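Local atomic coordinates of NAD-dependent aldehyde dehydrogenase (Burkholderia multivorans, PDB entry 5UJU), a protein that probably oxidises aldehydes to carboxylic acids with NAD+ as hydride acceptor, as other members of the aldehyde dehydrogenase family do. Residues 343-347 with 348-352; 399-403 with 404-408; 378-381 with 382-386; 514-517 with 518-522. All blocks are in the same frame, centred on the assembly; numbering follows the deposited sequence.

Overall arrangement
Contact 1, where helix 332-344 ends and the chain runs on through Gly348 to Cys351, touches each of the other three. Gly348 O binds a sodium ion, and Cys351 occupies the place where the family carries its nucleophilic cysteine, so this is probably the active-site end of the group. Contact 2 is about 12 Å away between centres and meets contact 1 through Gln349 OE1 and Gln402 N, 2.8 Å apart. Contact 3, about 16 Å off, packs Val384 CG2 on Leu343 CD1 at 3.9 Å. Contact 4, at about 15 Å, brings Val522 up to Thr352. Contacts 2, 3 and 4 do not touch one another; 3 and 4 stay about 10 Å apart between nearest atoms.

Contact 1 (343-347 with 348-352); sequences LALYS and GQMCT. With NA (sodium ion), chain C.
Gln349 lies over one face of the Tyr346 ring, crossing it at about a right angle. Its CB sits 3.8 Å from the ring centroid of Tyr346, a CH-pi contact over the face. Further along, Gln349 NE2 comes over the same ring, 3.2 Å from Tyr346 CE1, with the amide plane turned 46° against the ring. Tyr346 CG stands anti to its backbone N (chi1 -173°), which brings the ring under the glutamine. Tyr346 O grips the glutamine twice: it accepts from side-chain Gln349 NE2 at 3.0 Å, a nearly straight bond of 166°, and from backbone Gln349 N, the two donors arriving from opposite faces of the carbonyl plane. Gln349 extends past this turn, OE1 taking Gln402 N and NE2 also serving Ala400 O, while Tyr346 OH bonds to Thr145 O.

At the ring edge, Met350 CG lies 4.1 Å from Tyr346 CD2, and Met350 SD is 4.1 Å from Leu345 CB. Beyond the helix the chain keeps positive phi from Tyr346 through Gly348, a tight left-handed passage closed by Gly348 N to Leu345 O at 3.2 Å. Gly348 O then binds sodium at 2.7 Å, together with Gly458 O and four waters.

The GQMCT sequence fits the family's signature around the nucleophilic cysteine. With its amide bonded at both ends and its CB over a ring, Gln349 is fixed in rotation; neutral hydrogen bonds thus hold its amide in the turn just ahead of Cys351, with the sodium ion on Gly348 O alongside them.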
ATOM      1  N   LEU A 343     -33.416   2.589  -6.811  1.00 26.52           N
ATOM      2  CA  LEU A 343     -33.931   1.827  -5.685  1.00 25.69           C
ATOM      3  C   LEU A 343     -34.392   0.433  -6.099  1.00 26.40           C
ATOM      4  O   LEU A 343     -34.332  -0.496  -5.289  1.00 29.75           O
ATOM      5  CB  LEU A 343     -35.088   2.585  -5.025  1.00 27.07           C
ATOM      6  CG  LEU A 343     -34.753   3.884  -4.302  1.00 26.11           C
ATOM      7  CD1 LEU A 343     -36.051   4.628  -3.933  1.00 26.67           C
ATOM      8  CD2 LEU A 343     -33.901   3.610  -3.067  1.00 27.15           C
ATOM      9  N   ALA A 344     -34.855   0.276  -7.337  1.00 26.92           N
ATOM     10  CA  ALA A 344     -35.475  -0.959  -7.807  1.00 28.71           C
ATOM     11  C   ALA A 344     -34.481  -1.979  -8.362  1.00 32.69           C
ATOM     12  O   ALA A 344     -34.725  -3.188  -8.262  1.00 35.43           O
ATOM     13  CB  ALA A 344     -36.512  -0.625  -8.882  1.00 25.45           C
ATOM     14  N   LEU A 345     -33.374  -1.513  -8.938  1.00 33.17           N
ATOM     15  CA  LEU A 345     -32.366  -2.361  -9.563  1.00 31.53           C
ATOM     16  C   LEU A 345     -31.905  -3.463  -8.618  1.00 29.58           C
ATOM     17  O   LEU A 345     -31.312  -3.187  -7.571  1.00 27.59           O
ATOM     18  CB  LEU A 345     -31.177  -1.493  -9.967  1.00 34.42           C
ATOM     19  CG  LEU A 345     -30.997  -1.054 -11.412  1.00 41.70           C
ATOM     20  CD1 LEU A 345     -29.701  -0.276 -11.487  1.00 50.80           C
ATOM     21  CD2 LEU A 345     -30.955  -2.252 -12.342  1.00 37.22           C
ATOM     22  N   TYR A 346     -32.184  -4.710  -8.979  1.00 30.29           N
ATOM     23  CA  TYR A 346     -31.760  -5.855  -8.171  1.00 28.74           C
ATOM     24  C   TYR A 346     -32.263  -5.723  -6.726  1.00 31.11           C
ATOM     25  O   TYR A 346     -31.620  -6.180  -5.779  1.00 25.49           O
ATOM     26  CB  TYR A 346     -30.229  -6.018  -8.249  1.00 22.64           C
ATOM     27  CG  TYR A 346     -29.633  -7.264  -7.594  1.00 28.15           C
ATOM     28  CD1 TYR A 346     -30.351  -8.454  -7.491  1.00 26.02           C
ATOM     29  CD2 TYR A 346     -28.346  -7.229  -7.071  1.00 28.01           C
ATOM     30  CE1 TYR A 346     -29.785  -9.584  -6.877  1.00 23.45           C
ATOM     31  CE2 TYR A 346     -27.787  -8.325  -6.466  1.00 33.72           C
ATOM     32  CZ  TYR A 346     -28.502  -9.496  -6.370  1.00 31.10           C
ATOM     33  OH  TYR A 346     -27.905 -10.567  -5.758  1.00 31.82           O
ATOM     34  N   SER A 347     -33.424  -5.080  -6.547  1.00 27.03           N
ATOM     35  CA  SER A 347     -34.075  -4.978  -5.237  1.00 27.72           C
ATOM     36  C   SER A 347     -33.150  -4.365  -4.191  1.00 28.47           C
ATOM     37  O   SER A 347     -33.125  -4.788  -3.031  1.00 25.47           O
ATOM     38  CB  SER A 347     -34.607  -6.332  -4.755  1.00 26.05           C
ATOM     39  OG  SER A 347     -35.567  -6.871  -5.651  1.00 28.13           O
ATOM     40  N   GLY A 348     -32.408  -3.337  -4.599  1.00 31.04           N
ATOM     41  CA  GLY A 348     -31.534  -2.613  -3.688  1.00 27.18           C
ATOM     42  C   GLY A 348     -30.387  -3.417  -3.127  1.00 36.37           C
ATOM     43  O   GLY A 348     -29.764  -2.989  -2.148  1.00 33.87           O
ATOM     44  N   GLN A 349     -30.069  -4.568  -3.733  1.00 32.60           N
ATOM     45  CA  GLN A 349     -29.011  -5.447  -3.262  1.00 27.56           C
ATOM     46  C   GLN A 349     -27.659  -5.138  -3.907  1.00 31.60           C
ATOM     47  O   GLN A 349     -26.768  -5.999  -3.923  1.00 31.17           O
ATOM     48  CB  GLN A 349     -29.400  -6.916  -3.498  1.00 29.68           C
ATOM     49  CG  GLN A 349     -30.651  -7.349  -2.707  1.00 29.07           C
ATOM     50  CD  GLN A 349     -31.219  -8.699  -3.140  1.00 32.08           C
ATOM     51  OE1 GLN A 349     -31.254  -9.643  -2.351  1.00 30.37           O
ATOM     52  NE2 GLN A 349     -31.697  -8.784  -4.389  1.00 27.83           N
ATOM     53  N   MET A 350     -27.480  -3.928  -4.416  1.00 35.03           N
ATOM     54  CA  MET A 350     -26.192  -3.485  -4.920  1.00 37.66           C
ATOM     55  C   MET A 350     -25.499  -2.679  -3.835  1.00 34.94           C
ATOM     56  O   MET A 350     -26.150  -1.934  -3.094  1.00 35.68           O
ATOM     57  CB  MET A 350     -26.359  -2.648  -6.183  1.00 32.73           C
ATOM     58  CG  MET A 350     -27.178  -3.348  -7.208  1.00 37.33           C
ATOM     59  SD  MET A 350     -27.385  -2.351  -8.673  1.00 45.40           S
ATOM     60  CE  MET A 350     -25.722  -2.438  -9.362  1.00 39.19           C
ATOM     61  N   CYS A 351     -24.181  -2.855  -3.717  1.00 33.37           N
ATOM     62  CA  CYS A 351     -23.440  -2.116  -2.704  1.00 35.55           C
ATOM     63  C   CYS A 351     -23.454  -0.609  -2.968  1.00 34.52           C
ATOM     64  O   CYS A 351     -23.144   0.173  -2.062  1.00 32.54           O
ATOM     65  CB  CYS A 351     -21.999  -2.627  -2.626  1.00 36.42           C
ATOM     66  SG  CYS A 351     -21.117  -2.565  -4.183  1.00 42.01           S
ATOM     67  N   THR A 352     -23.820  -0.189  -4.180  1.00 27.63           N
ATOM     68  CA  THR A 352     -23.847   1.214  -4.564  1.00 33.86           C
ATOM     69  C   THR A 352     -25.247   1.820  -4.524  1.00 34.19           C
ATOM     70  O   THR A 352     -25.402   2.993  -4.861  1.00 36.20           O
ATOM     71  CB  THR A 352     -23.289   1.362  -5.969  1.00 30.97           C
ATOM     72  OG1 THR A 352     -23.979   0.436  -6.803  1.00 32.86           O
ATOM     73  CG2 THR A 352     -21.787   1.049  -6.009  1.00 24.73           C
TER
HETATM   74 NA    NA C 601     -30.357  -1.008  -0.372  1.00 38.50          NA
HETATM   75  O   HOH W   1     -29.024  -3.042   0.504  1.00 41.70           O
HETATM   76  O   HOH W   2     -30.829  -0.140   1.926  1.00 35.15           O
HETATM   77  O   HOH W   3     -28.405   0.710  -0.483  1.00 50.15           O
HETATM   78  O   HOH W   4     -32.181   0.896  -1.116  1.00 28.11           O

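Contact 2 (399-403 with 404-408); sequences GAIQN and DGVTA
The chain is extended as far as Ile401, bends at Gln402, is extended again at Asn403 and there turns into helix 404-414, with Asn403 as the N-cap. The first turn folds back on this residue: Val406 N donates to Asn403 O at 3.3 Å, and shares itself, weakly, with OD1 of the same asparagine.

The Asn403 side chain does the rest of the capping. CG is set between the backbone N and the carbonyl carbon (chi1 57°), and this swings OD1 over the first turn. There OD1 accepts from Gly405 N at 2.9 Å and from Val406 N at 3.3 Å, both weak, bent bonds that share one oxygen between two amides at the helix start. Next in the helix, Asp404 forms a salt bridge through OD1 with Arg435; a carboxylate at this end would probably also be favoured by the helix dipole.

Under the cap, Ile401 lays CG2 against Val406, 3.5 Å from Val406 CB, a close apolar contact that joins loop to helix. Val406 also packs on Phe457, and Thr407 OG1 is buried nearby with no polar partner. The other arm of the Asn403 amide is held too: ND2 donates to Gln402 OE1 at 2.6 Å, the N-H...O angle being 176° and the oxygen in the amide plane of Asn403.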
ATOM      1  N   GLY A 399     -35.187  -8.487 -10.168  1.00 29.09           N
ATOM      2  CA  GLY A 399     -34.521  -9.745  -9.871  1.00 26.57           C
ATOM      3  C   GLY A 399     -35.154 -10.411  -8.664  1.00 29.90           C
ATOM      4  O   GLY A 399     -36.322 -10.174  -8.325  1.00 26.99           O
ATOM      5  N   ALA A 400     -34.359 -11.215  -7.968  1.00 22.81           N
ATOM      6  CA  ALA A 400     -34.854 -11.994  -6.848  1.00 26.81           C
ATOM      7  C   ALA A 400     -34.081 -11.636  -5.588  1.00 28.63           C
ATOM      8  O   ALA A 400     -32.944 -11.165  -5.642  1.00 32.02           O
ATOM      9  CB  ALA A 400     -34.745 -13.507  -7.123  1.00 29.57           C
ATOM     10  N   ILE A 401     -34.717 -11.873  -4.449  1.00 26.84           N
ATOM     11  CA  ILE A 401     -34.116 -11.600  -3.146  1.00 30.36           C
ATOM     12  C   ILE A 401     -33.152 -12.731  -2.790  1.00 34.87           C
ATOM     13  O   ILE A 401     -33.508 -13.913  -2.866  1.00 31.37           O
ATOM     14  CB  ILE A 401     -35.216 -11.443  -2.085  1.00 26.91           C
ATOM     15  CG1 ILE A 401     -36.152 -10.275  -2.434  1.00 28.74           C
ATOM     16  CG2 ILE A 401     -34.623 -11.279  -0.725  1.00 25.52           C
ATOM     17  CD1 ILE A 401     -35.488  -8.922  -2.361  1.00 30.24           C
ATOM     18  N   GLN A 402     -31.933 -12.374  -2.366  1.00 29.15           N
ATOM     19  CA  GLN A 402     -30.863 -13.374  -2.323  1.00 36.76           C
ATOM     20  C   GLN A 402     -31.104 -14.437  -1.250  1.00 42.54           C
ATOM     21  O   GLN A 402     -30.761 -15.609  -1.445  1.00 39.34           O
ATOM     22  CB  GLN A 402     -29.508 -12.688  -2.107  1.00 42.56           C
ATOM     23  CG  GLN A 402     -28.288 -13.518  -2.574  1.00 48.25           C
ATOM     24  CD  GLN A 402     -27.829 -14.564  -1.564  1.00 53.26           C
ATOM     25  OE1 GLN A 402     -27.949 -14.375  -0.354  1.00 50.67           O
ATOM     26  NE2 GLN A 402     -27.299 -15.679  -2.065  1.00 58.69           N
ATOM     27  N   ASN A 403     -31.674 -14.057  -0.108  1.00 36.51           N
ATOM     28  CA  ASN A 403     -31.827 -14.989   1.003  1.00 35.43           C
ATOM     29  C   ASN A 403     -32.982 -14.535   1.882  1.00 37.66           C
ATOM     30  O   ASN A 403     -33.464 -13.401   1.778  1.00 36.37           O
ATOM     31  CB  ASN A 403     -30.532 -15.109   1.807  1.00 32.77           C
ATOM     32  CG  ASN A 403     -30.061 -13.781   2.325  1.00 43.80           C
ATOM     33  OD1 ASN A 403     -30.594 -13.248   3.305  1.00 43.20           O
ATOM     34  ND2 ASN A 403     -29.060 -13.218   1.654  1.00 45.87           N
ATOM     35  N   ASP A 404     -33.429 -15.441   2.755  1.00 35.77           N
ATOM     36  CA  ASP A 404     -34.575 -15.140   3.601  1.00 46.50           C
ATOM     37  C   ASP A 404     -34.261 -14.116   4.686  1.00 49.03           C
ATOM     38  O   ASP A 404     -35.201 -13.576   5.284  1.00 47.76           O
ATOM     39  CB  ASP A 404     -35.087 -16.424   4.253  1.00 57.08           C
ATOM     40  CG  ASP A 404     -35.545 -17.447   3.241  1.00 68.36           C
ATOM     41  OD1 ASP A 404     -36.318 -17.074   2.329  1.00 69.80           O
ATOM     42  OD2 ASP A 404     -35.132 -18.624   3.360  1.00 76.30           O
ATOM     43  N   GLY A 405     -32.983 -13.792   4.913  1.00 45.03           N
ATOM     44  CA  GLY A 405     -32.659 -12.767   5.892  1.00 45.00           C
ATOM     45  C   GLY A 405     -33.014 -11.372   5.412  1.00 49.60           C
ATOM     46  O   GLY A 405     -33.321 -10.490   6.222  1.00 51.20           O
ATOM     47  N   VAL A 406     -33.015 -11.160   4.092  1.00 42.33           N
ATOM     48  CA  VAL A 406     -33.439  -9.872   3.554  1.00 40.87           C
ATOM     49  C   VAL A 406     -34.939  -9.691   3.770  1.00 40.52           C
ATOM     50  O   VAL A 406     -35.410  -8.603   4.118  1.00 42.14           O
ATOM     51  CB  VAL A 406     -33.059  -9.761   2.065  1.00 37.79           C
ATOM     52  CG1 VAL A 406     -33.646  -8.488   1.451  1.00 37.34           C
ATOM     53  CG2 VAL A 406     -31.550  -9.827   1.883  1.00 44.64           C
ATOM     54  N   THR A 407     -35.709 -10.762   3.562  1.00 42.59           N
ATOM     55  CA  THR A 407     -37.145 -10.723   3.817  1.00 45.82           C
ATOM     56  C   THR A 407     -37.442 -10.345   5.265  1.00 45.92           C
ATOM     57  O   THR A 407     -38.378  -9.583   5.537  1.00 45.05           O
ATOM     58  CB  THR A 407     -37.762 -12.078   3.475  1.00 52.80           C
ATOM     59  OG1 THR A 407     -37.633 -12.309   2.067  1.00 54.12           O
ATOM     60  CG2 THR A 407     -39.232 -12.096   3.847  1.00 54.69           C
ATOM     61  N   ALA A 408     -36.667 -10.885   6.213  1.00 45.92           N
ATOM     62  CA  ALA A 408     -36.883 -10.545   7.618  1.00 48.40           C
ATOM     63  C   ALA A 408     -36.594  -9.074   7.888  1.00 47.74           C
ATOM     64  O   ALA A 408     -37.312  -8.421   8.658  1.00 46.86           O
ATOM     65  CB  ALA A 408     -36.011 -11.425   8.515  1.00 44.12           C
TER

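Contact 3 (378-381 with 382-386); sequences QAIA and GAVQK
Ile380 and Val384 stand one helical turn apart on helix 373-388 and share one side of it, meeting loosely through their branches: Ile380 CG2 is 4.4 Å from Val384 CG2. The valine has CG1 anti to its backbone N (chi1 172°), which leaves CG2 beside the N and leaning back over the previous turn, 3.2 Å from Ile380 O. Thus the methyl touches the carbonyl more closely than it touches the isoleucine branch.

A second pair, Ala379 and Ala383, runs alongside the first. Ala383 CB rests 3.4 Å from Ala379 O, and neither methyl adds bulk to this flank. Round the other way, Gln378, Gly382 and Gln385 are exposed, so the helix is amphipathic.

Regular i to i+4 bonds carry the backbone. Gly382 N donates to Gln378 O at 2.8 Å, the shortest of the four, and Ala383 N to Ala379 O at 3.1 Å, the longest. Val384 N to Ile380 O and Gln385 N to Ala381 O fall between these, and all are close to straight.

Both inner flanks are used against the fold. The small alanine flank faces helix 332-344, where Ala379 packs on Ala336 and Ala383 on Ala340. Val384 touches Ala340 and Leu343 of that helix and also Leu421 of strand 418-421, at the edge of the seven-stranded sheet. Gln378 and Gln385, though exposed, lie at the border where this strand begins and touch Leu420 and Leu421 in turn, so the helix lies against both a neighbouring helix and the sheet's outer strand.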
ATOM      1  N   GLN A 378     -43.836  11.585  -2.534  1.00 39.83           N
ATOM      2  CA  GLN A 378     -44.828  10.870  -3.326  1.00 38.42           C
ATOM      3  C   GLN A 378     -44.344  10.652  -4.746  1.00 33.50           C
ATOM      4  O   GLN A 378     -44.659   9.629  -5.360  1.00 35.67           O
ATOM      5  CB  GLN A 378     -46.161  11.632  -3.332  1.00 40.51           C
ATOM      6  CG  GLN A 378     -46.938  11.477  -2.048  1.00 61.52           C
ATOM      7  CD  GLN A 378     -47.189  10.013  -1.722  1.00 75.47           C
ATOM      8  OE1 GLN A 378     -47.515   9.211  -2.607  1.00 77.15           O
ATOM      9  NE2 GLN A 378     -47.036   9.657  -0.450  1.00 79.05           N
ATOM     10  N   ALA A 379     -43.599  11.615  -5.295  1.00 35.78           N
ATOM     11  CA  ALA A 379     -43.051  11.428  -6.631  1.00 38.12           C
ATOM     12  C   ALA A 379     -42.119  10.218  -6.669  1.00 35.48           C
ATOM     13  O   ALA A 379     -42.159   9.419  -7.610  1.00 37.81           O
ATOM     14  CB  ALA A 379     -42.334  12.700  -7.083  1.00 36.06           C
ATOM     15  N   ILE A 380     -41.287  10.062  -5.643  1.00 30.74           N
ATOM     16  CA  ILE A 380     -40.389   8.916  -5.578  1.00 33.36           C
ATOM     17  C   ILE A 380     -41.179   7.633  -5.350  1.00 36.20           C
ATOM     18  O   ILE A 380     -41.009   6.647  -6.079  1.00 34.84           O
ATOM     19  CB  ILE A 380     -39.326   9.137  -4.490  1.00 35.08           C
ATOM     20  CG1 ILE A 380     -38.457  10.347  -4.863  1.00 30.55           C
ATOM     21  CG2 ILE A 380     -38.510   7.844  -4.279  1.00 31.00           C
ATOM     22  CD1 ILE A 380     -37.575  10.841  -3.752  1.00 30.26           C
ATOM     23  N   ALA A 381     -42.059   7.630  -4.340  1.00 32.65           N
ATOM     24  CA  ALA A 381     -42.806   6.415  -4.022  1.00 37.02           C
ATOM     25  C   ALA A 381     -43.639   5.960  -5.210  1.00 37.68           C
ATOM     26  O   ALA A 381     -43.671   4.767  -5.536  1.00 32.72           O
ATOM     27  CB  ALA A 381     -43.704   6.641  -2.801  1.00 34.99           C
ATOM     28  N   GLY A 382     -44.297   6.901  -5.887  1.00 34.26           N
ATOM     29  CA  GLY A 382     -45.146   6.533  -7.006  1.00 34.42           C
ATOM     30  C   GLY A 382     -44.361   6.017  -8.197  1.00 31.89           C
ATOM     31  O   GLY A 382     -44.804   5.099  -8.890  1.00 32.73           O
ATOM     32  N   ALA A 383     -43.204   6.618  -8.477  1.00 30.09           N
ATOM     33  CA  ALA A 383     -42.379   6.106  -9.563  1.00 37.87           C
ATOM     34  C   ALA A 383     -41.865   4.707  -9.239  1.00 36.24           C
ATOM     35  O   ALA A 383     -41.755   3.862 -10.135  1.00 30.29           O
ATOM     36  CB  ALA A 383     -41.219   7.063  -9.849  1.00 37.13           C
ATOM     37  N   VAL A 384     -41.561   4.439  -7.963  1.00 32.04           N
ATOM     38  CA  VAL A 384     -41.116   3.102  -7.579  1.00 34.46           C
ATOM     39  C   VAL A 384     -42.243   2.096  -7.764  1.00 35.79           C
ATOM     40  O   VAL A 384     -42.040   1.009  -8.317  1.00 32.81           O
ATOM     41  CB  VAL A 384     -40.587   3.083  -6.134  1.00 25.24           C
ATOM     42  CG1 VAL A 384     -40.323   1.633  -5.704  1.00 26.61           C
ATOM     43  CG2 VAL A 384     -39.301   3.889  -6.018  1.00 24.61           C
ATOM     44  N   GLN A 385     -43.449   2.453  -7.308  1.00 28.24           N
ATOM     45  CA  GLN A 385     -44.590   1.559  -7.437  1.00 27.06           C
ATOM     46  C   GLN A 385     -44.858   1.222  -8.896  1.00 32.40           C
ATOM     47  O   GLN A 385     -45.115   0.059  -9.232  1.00 31.53           O
ATOM     48  CB  GLN A 385     -45.838   2.196  -6.792  1.00 28.63           C
ATOM     49  CG  GLN A 385     -46.917   1.191  -6.401  1.00 34.50           C
ATOM     50  CD  GLN A 385     -47.678   0.652  -7.593  1.00 36.03           C
ATOM     51  OE1 GLN A 385     -47.893   1.362  -8.568  1.00 31.95           O
ATOM     52  NE2 GLN A 385     -48.048  -0.631  -7.539  1.00 27.23           N
ATOM     53  N   LYS A 386     -44.800   2.224  -9.787  1.00 28.56           N
ATOM     54  CA  LYS A 386     -45.065   1.962 -11.200  1.00 29.72           C
ATOM     55  C   LYS A 386     -44.032   1.003 -11.788  1.00 37.19           C
ATOM     56  O   LYS A 386     -44.372   0.138 -12.606  1.00 34.28           O
ATOM     57  CB  LYS A 386     -45.081   3.270 -11.993  1.00 27.81           C
TER

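Contact 4 (514-517 with 518-522); sequences INLT and GGVFV
Leu516 fills the inside of a loop that doubles back on itself after strand 511-514, the edge strand of the chain's seven-stranded mixed sheet in what is probably the catalytic domain. Its CD1 presses on the backbone of the returning arm, 3.3 Å from Val522 N, and lies 3.9 Å from Val522 CB. The rest of the side chain meets Val520: Leu516 CB is 3.7 Å from Val520 O, while Leu516 CD2 and Val520 CG1 are only loosely in touch at 4.5 Å. CG stands beside the backbone N (chi1 -62°), a setting that carries both methyls across to the second arm. No hydrogen bond links the two arms; they are joined by van der Waals packing of Leu516 on backbone and side chains.

The next shell supplies the polar ties. Leu516 O bonds to Tyr491 OH, and helix 332-344 lines the loop. Outward again lies the second subunit: Ile514 pairs in a parallel beta ladder with a strand of that chain, Leu516 packs on its Met196 and Val520 on its His562. Within the chain, Asn338 ND2 donates to both Gly518 O and Val520 O, joining the turn and the returning arm through one amide nitrogen.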
ATOM      1  N   ILE A 514     -23.953  13.923  -9.832  1.00 33.92           N
ATOM      2  CA  ILE A 514     -24.632  15.219  -9.863  1.00 34.08           C
ATOM      3  C   ILE A 514     -25.767  15.173 -10.880  1.00 35.96           C
ATOM      4  O   ILE A 514     -25.534  14.866 -12.057  1.00 40.58           O
ATOM      5  CB  ILE A 514     -23.657  16.356 -10.201  1.00 37.40           C
ATOM      6  CG1 ILE A 514     -22.531  16.419  -9.166  1.00 34.99           C
ATOM      7  CG2 ILE A 514     -24.396  17.688 -10.252  1.00 40.69           C
ATOM      8  CD1 ILE A 514     -21.217  16.943  -9.728  1.00 42.52           C
ATOM      9  N   ASN A 515     -26.983  15.484 -10.427  1.00 37.27           N
ATOM     10  CA  ASN A 515     -28.159  15.679 -11.291  1.00 34.66           C
ATOM     11  C   ASN A 515     -28.375  14.509 -12.252  1.00 40.74           C
ATOM     12  O   ASN A 515     -28.536  14.688 -13.461  1.00 44.12           O
ATOM     13  CB  ASN A 515     -28.057  17.002 -12.060  1.00 33.83           C
ATOM     14  CG  ASN A 515     -28.184  18.203 -11.151  1.00 36.32           C
ATOM     15  OD1 ASN A 515     -28.892  18.146 -10.149  1.00 37.88           O
ATOM     16  ND2 ASN A 515     -27.468  19.283 -11.470  1.00 34.20           N
ATOM     17  N   LEU A 516     -28.384  13.297 -11.705  1.00 33.11           N
ATOM     18  CA  LEU A 516     -28.687  12.107 -12.507  1.00 38.11           C
ATOM     19  C   LEU A 516     -30.182  12.053 -12.820  1.00 42.68           C
ATOM     20  O   LEU A 516     -30.981  11.557 -12.022  1.00 42.77           O
ATOM     21  CB  LEU A 516     -28.234  10.847 -11.780  1.00 31.77           C
ATOM     22  CG  LEU A 516     -26.745  10.694 -11.470  1.00 36.06           C
ATOM     23  CD1 LEU A 516     -26.502   9.319 -10.860  1.00 35.70           C
ATOM     24  CD2 LEU A 516     -25.869  10.915 -12.718  1.00 35.20           C
ATOM     25  N   THR A 517     -30.572  12.560 -13.992  1.00 41.97           N
ATOM     26  CA  THR A 517     -31.969  12.559 -14.418  1.00 45.73           C
ATOM     27  C   THR A 517     -32.197  11.763 -15.698  1.00 44.44           C
ATOM     28  O   THR A 517     -33.299  11.813 -16.258  1.00 48.88           O
ATOM     29  CB  THR A 517     -32.476  13.993 -14.620  1.00 43.41           C
ATOM     30  OG1 THR A 517     -31.714  14.620 -15.657  1.00 44.08           O
ATOM     31  CG2 THR A 517     -32.341  14.803 -13.342  1.00 45.62           C
ATOM     32  N   GLY A 518     -31.188  11.042 -16.181  1.00 41.55           N
ATOM     33  CA  GLY A 518     -31.323  10.264 -17.400  1.00 42.94           C
ATOM     34  C   GLY A 518     -31.018   8.783 -17.246  1.00 45.93           C
ATOM     35  O   GLY A 518     -31.531   8.119 -16.338  1.00 42.96           O
ATOM     36  N   GLY A 519     -30.187   8.248 -18.138  1.00 44.73           N
ATOM     37  CA  GLY A 519     -29.936   6.825 -18.197  1.00 41.67           C
ATOM     38  C   GLY A 519     -28.760   6.307 -17.410  1.00 44.25           C
ATOM     39  O   GLY A 519     -28.483   5.104 -17.464  1.00 46.25           O
ATOM     40  N   VAL A 520     -28.054   7.157 -16.671  1.00 38.98           N
ATOM     41  CA  VAL A 520     -26.965   6.725 -15.802  1.00 44.15           C
ATOM     42  C   VAL A 520     -27.460   6.801 -14.361  1.00 43.20           C
ATOM     43  O   VAL A 520     -28.033   7.817 -13.947  1.00 36.89           O
ATOM     44  CB  VAL A 520     -25.697   7.574 -16.009  1.00 43.40           C
ATOM     45  CG1 VAL A 520     -24.647   7.239 -14.958  1.00 38.74           C
ATOM     46  CG2 VAL A 520     -25.129   7.359 -17.410  1.00 39.15           C
ATOM     47  N   PHE A 521     -27.268   5.720 -13.609  1.00 44.86           N
ATOM     48  CA  PHE A 521     -27.755   5.629 -12.242  1.00 43.17           C
ATOM     49  C   PHE A 521     -26.590   5.565 -11.267  1.00 38.50           C
ATOM     50  O   PHE A 521     -25.516   5.037 -11.589  1.00 33.96           O
ATOM     51  CB  PHE A 521     -28.659   4.406 -12.060  1.00 38.35           C
ATOM     52  CG  PHE A 521     -29.724   4.307 -13.103  1.00 43.72           C
ATOM     53  CD1 PHE A 521     -30.822   5.163 -13.067  1.00 39.84           C
ATOM     54  CD2 PHE A 521     -29.617   3.391 -14.144  1.00 45.39           C
ATOM     55  CE1 PHE A 521     -31.801   5.098 -14.036  1.00 37.87           C
ATOM     56  CE2 PHE A 521     -30.594   3.319 -15.120  1.00 47.75           C
ATOM     57  CZ  PHE A 521     -31.698   4.176 -15.064  1.00 39.56           C
ATOM     58  N   VAL A 522     -26.813   6.130 -10.072  1.00 29.35           N
ATOM     59  CA  VAL A 522     -25.754   6.162  -9.069  1.00 34.74           C
ATOM     60  C   VAL A 522     -25.236   4.757  -8.785  1.00 33.37           C
ATOM     61  O   VAL A 522     -24.065   4.586  -8.430  1.00 34.52           O
ATOM     62  CB  VAL A 522     -26.242   6.864  -7.782  1.00 38.90           C
ATOM     63  CG1 VAL A 522     -27.265   6.006  -7.038  1.00 39.23           C
ATOM     64  CG2 VAL A 522     -25.050   7.231  -6.892  1.00 32.13           C
TER